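Local coordinates for protein tapirin (Caldicellulosiruptor hydrothermalis, PDB 6N2C) that probably binds cellulose through its zinc-carrying C-terminal beta-helix domain, and is thought to act in cell adhesion, at residues 172-183 / 450-461. Sequence-based numbering, arbitrary orientation.
Sequences YLLAWDSNIFDF and PAIIEEIKKNTF
I452 meets W176, I180 and F181 at the apolar centre, where helix 451-457 and the loop before strand 186-190 pack together on the flank of the parallel beta-helix. CG1 of I452 points away from the backbone N (chi1 -165°), and the bend at the next torsion sets CD1 over one face of the W176 six-membered ring, 4.0 Å from its centroid, in a CH-pi contact. The same CD1 lies 3.8 Å from F181 CE2. I180 and I452 meet tip to tip, and L252 of strand 252-255 touches both. F181, F183 and F461 form an aromatic cluster beside this centre. The F181 and F461 planes are nearly perpendicular, at 87°. I180 O lies at the edge of the F461 ring, in its plane, and is hydrogen-bonded to Y186 OH. Further out, W176 NE1 donates to S178 OG, which lies near the indole plane. At the start of the helix, A451 CB sits over the centre of the Y172 ring, 3.6 Å from its centroid, in a second CH-pi contact. A451 N, in the first turn, donates to Y172 O at 2.8 Å, nearly straight. One water donates to Y172 O and L174 O and accepts from I452 N, linking loop and helix. At the polar edge, Y172 OH donates to the syn side of E454 OE1 at 2.8 Å, 25° out of the carboxylate plane.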
# COMPACT_ATOMS: atom_id res chain seq x y z
N TYR A 172 5.71 7.10 16.62
CA TYR A 172 5.83 8.29 15.79
C TYR A 172 6.86 8.00 14.72
O TYR A 172 6.72 8.48 13.56
CB TYR A 172 6.26 9.49 16.63
CG TYR A 172 5.99 10.82 15.99
CD1 TYR A 172 4.82 11.04 15.18
CD2 TYR A 172 6.90 11.86 16.17
CE1 TYR A 172 4.60 12.25 14.58
CE2 TYR A 172 6.70 13.08 15.57
CZ TYR A 172 5.56 13.31 14.80
OH TYR A 172 5.38 14.53 14.21
N LEU A 173 7.88 7.21 15.06
CA LEU A 173 8.98 6.93 14.11
C LEU A 173 8.84 5.68 13.20
O LEU A 173 9.79 5.22 12.54
CB LEU A 173 10.32 6.89 14.84
CG LEU A 173 10.62 8.19 15.60
CD1 LEU A 173 11.99 7.97 16.24
CD2 LEU A 173 10.66 9.38 14.68
N LEU A 174 7.65 5.11 13.19
CA LEU A 174 7.40 3.93 12.38
C LEU A 174 7.73 4.28 10.94
O LEU A 174 7.22 5.30 10.44
CB LEU A 174 5.91 3.59 12.47
CG LEU A 174 5.48 2.35 11.59
CD1 LEU A 174 6.28 1.11 11.91
CD2 LEU A 174 4.03 2.17 11.86
N ALA A 175 8.59 3.47 10.35
CA ALA A 175 8.95 3.58 8.92
C ALA A 175 9.66 4.87 8.59
O ALA A 175 9.74 5.27 7.45
CB ALA A 175 7.78 3.34 7.96
N TRP A 176 10.23 5.55 9.59
CA TRP A 176 11.02 6.74 9.26
C TRP A 176 12.22 6.37 8.44
O TRP A 176 12.93 5.47 8.79
CB TRP A 176 11.47 7.43 10.55
CG TRP A 176 12.26 8.70 10.12
CD1 TRP A 176 13.61 8.79 9.83
CD2 TRP A 176 11.70 9.93 9.84
NE1 TRP A 176 13.88 10.06 9.39
CE2 TRP A 176 12.72 10.79 9.39
CE3 TRP A 176 10.38 10.45 9.92
CZ2 TRP A 176 12.47 12.08 9.00
CZ3 TRP A 176 10.14 11.74 9.56
CH2 TRP A 176 11.21 12.57 9.10
N ASP A 177 12.44 7.02 7.30
CA ASP A 177 13.59 6.65 6.45
C ASP A 177 14.11 7.98 5.86
O ASP A 177 13.48 8.56 4.98
CB ASP A 177 13.17 5.69 5.30
CG ASP A 177 14.32 5.27 4.44
OD1 ASP A 177 15.45 5.83 4.56
OD2 ASP A 177 14.11 4.38 3.56
N SER A 178 15.21 8.49 6.38
CA SER A 178 15.71 9.79 5.88
C SER A 178 16.11 9.79 4.42
O SER A 178 16.13 10.86 3.80
CB SER A 178 16.87 10.33 6.76
OG SER A 178 16.49 10.51 8.13
N ASN A 179 16.41 8.64 3.84
CA ASN A 179 16.63 8.55 2.39
C ASN A 179 15.41 8.93 1.53
O ASN A 179 15.58 9.24 0.38
CB ASN A 179 17.02 7.20 1.87
CG ASN A 179 18.36 6.70 2.39
OD1 ASN A 179 18.45 5.51 2.71
ND2 ASN A 179 19.34 7.50 2.45
N ILE A 180 14.21 8.93 2.09
CA ILE A 180 13.03 9.44 1.37
C ILE A 180 13.27 10.86 0.82
O ILE A 180 12.72 11.24 -0.21
CB ILE A 180 11.76 9.25 2.22
CG1 ILE A 180 11.34 7.75 2.12
CG2 ILE A 180 10.62 10.10 1.74
CD1 ILE A 180 10.37 7.32 3.25
N PHE A 181 14.07 11.66 1.57
CA PHE A 181 14.30 13.06 1.21
C PHE A 181 15.57 13.24 0.43
O PHE A 181 15.88 14.38 0.09
CB PHE A 181 14.39 13.89 2.48
CG PHE A 181 13.19 13.73 3.35
CD1 PHE A 181 12.01 14.36 3.06
CD2 PHE A 181 13.21 12.81 4.41
CE1 PHE A 181 10.90 14.14 3.85
CE2 PHE A 181 12.12 12.62 5.19
CZ PHE A 181 10.96 13.27 4.92
N ASP A 182 16.25 12.15 0.10
CA ASP A 182 17.44 12.18 -0.72
C ASP A 182 17.18 11.61 -2.10
O ASP A 182 17.15 10.35 -2.32
CB ASP A 182 18.54 11.42 -0.02
CG ASP A 182 19.86 11.44 -0.75
OD1 ASP A 182 19.90 11.72 -1.95
OD2 ASP A 182 20.91 11.04 -0.07
N PHE A 183 17.07 12.53 -3.08
CA PHE A 183 16.72 12.06 -4.43
C PHE A 183 17.82 11.41 -5.20
O PHE A 183 17.63 11.06 -6.38
CB PHE A 183 15.85 13.13 -5.16
CG PHE A 183 14.49 13.20 -4.61
CD1 PHE A 183 13.50 12.36 -5.12
CD2 PHE A 183 14.25 13.93 -3.45
CE1 PHE A 183 12.27 12.32 -4.49
CE2 PHE A 183 13.02 13.94 -2.85
CZ PHE A 183 12.04 13.05 -3.41
N PRO A 450 2.27 8.25 11.63
CA PRO A 450 3.71 8.26 11.62
C PRO A 450 4.24 9.58 11.06
O PRO A 450 3.69 10.15 10.13
CB PRO A 450 4.07 7.11 10.69
CG PRO A 450 2.95 6.13 10.91
CD PRO A 450 1.79 7.11 10.86
N ALA A 451 5.33 10.03 11.66
CA ALA A 451 5.96 11.28 11.28
C ALA A 451 6.37 11.29 9.84
O ALA A 451 6.16 12.29 9.18
CB ALA A 451 7.19 11.57 12.15
N ILE A 452 6.84 10.17 9.36
CA ILE A 452 7.23 10.07 7.95
C ILE A 452 6.06 10.40 7.03
O ILE A 452 6.24 11.06 5.99
CB ILE A 452 7.93 8.75 7.61
CG1 ILE A 452 8.64 8.76 6.29
CG2 ILE A 452 6.92 7.61 7.58
CD1 ILE A 452 9.73 9.78 6.15
N ILE A 453 4.84 9.94 7.36
CA ILE A 453 3.68 10.23 6.54
C ILE A 453 3.28 11.69 6.62
O ILE A 453 2.94 12.31 5.60
CB ILE A 453 2.45 9.34 6.96
CG1 ILE A 453 2.80 7.86 6.80
CG2 ILE A 453 1.17 9.80 6.25
CD1 ILE A 453 3.04 7.35 5.39
N GLU A 454 3.34 12.29 7.82
CA GLU A 454 3.12 13.69 7.99
C GLU A 454 4.01 14.50 7.07
O GLU A 454 3.50 15.43 6.37
CB GLU A 454 3.33 14.14 9.43
CG GLU A 454 2.27 13.66 10.35
CD GLU A 454 2.57 13.98 11.84
OE1 GLU A 454 3.56 14.73 12.14
OE2 GLU A 454 1.84 13.36 12.68
N GLU A 455 5.27 14.11 7.03
CA GLU A 455 6.26 14.90 6.23
C GLU A 455 6.02 14.71 4.74
O GLU A 455 6.05 15.66 3.96
CB GLU A 455 7.68 14.56 6.60
CG GLU A 455 8.04 14.84 8.04
CD GLU A 455 7.90 16.37 8.35
OE1 GLU A 455 7.17 16.74 9.32
OE2 GLU A 455 8.36 17.13 7.49
N ILE A 456 5.71 13.48 4.31
CA ILE A 456 5.42 13.25 2.88
C ILE A 456 4.22 14.05 2.40
O ILE A 456 4.12 14.48 1.25
CB ILE A 456 5.23 11.74 2.68
CG1 ILE A 456 6.63 11.11 2.62
CG2 ILE A 456 4.43 11.42 1.42
CD1 ILE A 456 6.45 9.60 2.90
N LYS A 457 3.23 14.22 3.28
CA LYS A 457 2.03 14.88 2.90
C LYS A 457 2.13 16.37 2.91
O LYS A 457 1.23 17.03 2.35
CB LYS A 457 0.87 14.42 3.82
CG LYS A 457 0.41 13.01 3.49
CD LYS A 457 -0.64 12.37 4.46
CE LYS A 457 -2.02 12.88 4.26
NZ LYS A 457 -3.03 12.21 5.17
N LYS A 458 3.16 16.92 3.54
CA LYS A 458 3.36 18.38 3.57
C LYS A 458 3.74 18.86 2.20
O LYS A 458 4.34 18.12 1.41
CB LYS A 458 4.45 18.81 4.56
CG LYS A 458 4.04 18.82 6.01
CD LYS A 458 5.21 19.17 6.93
CE LYS A 458 4.87 18.72 8.35
NZ LYS A 458 5.71 19.36 9.37
N ASN A 459 3.43 20.13 1.95
CA ASN A 459 3.66 20.73 0.64
C ASN A 459 5.18 20.91 0.35
O ASN A 459 5.55 21.19 -0.76
CB ASN A 459 2.95 22.09 0.53
CG ASN A 459 1.47 22.02 0.89
OD1 ASN A 459 0.77 21.13 0.44
ND2 ASN A 459 0.99 22.99 1.69
N THR A 460 6.03 20.78 1.35
CA THR A 460 7.44 20.73 1.15
C THR A 460 7.90 19.48 0.39
O THR A 460 8.99 19.49 -0.18
CB THR A 460 8.20 20.80 2.49
OG1 THR A 460 7.64 19.88 3.44
CG2 THR A 460 8.14 22.19 3.10
N PHE A 461 7.09 18.41 0.36
CA PHE A 461 7.60 17.19 -0.29
C PHE A 461 6.99 17.00 -1.62
O PHE A 461 5.77 16.93 -1.74
CB PHE A 461 7.30 15.96 0.61
CG PHE A 461 7.91 14.71 0.07
CD1 PHE A 461 9.24 14.37 0.36
CD2 PHE A 461 7.17 13.84 -0.72
CE1 PHE A 461 9.80 13.24 -0.16
CE2 PHE A 461 7.75 12.67 -1.20
CZ PHE A 461 9.04 12.35 -0.95
O HOH W 1 7.80 7.98 11.02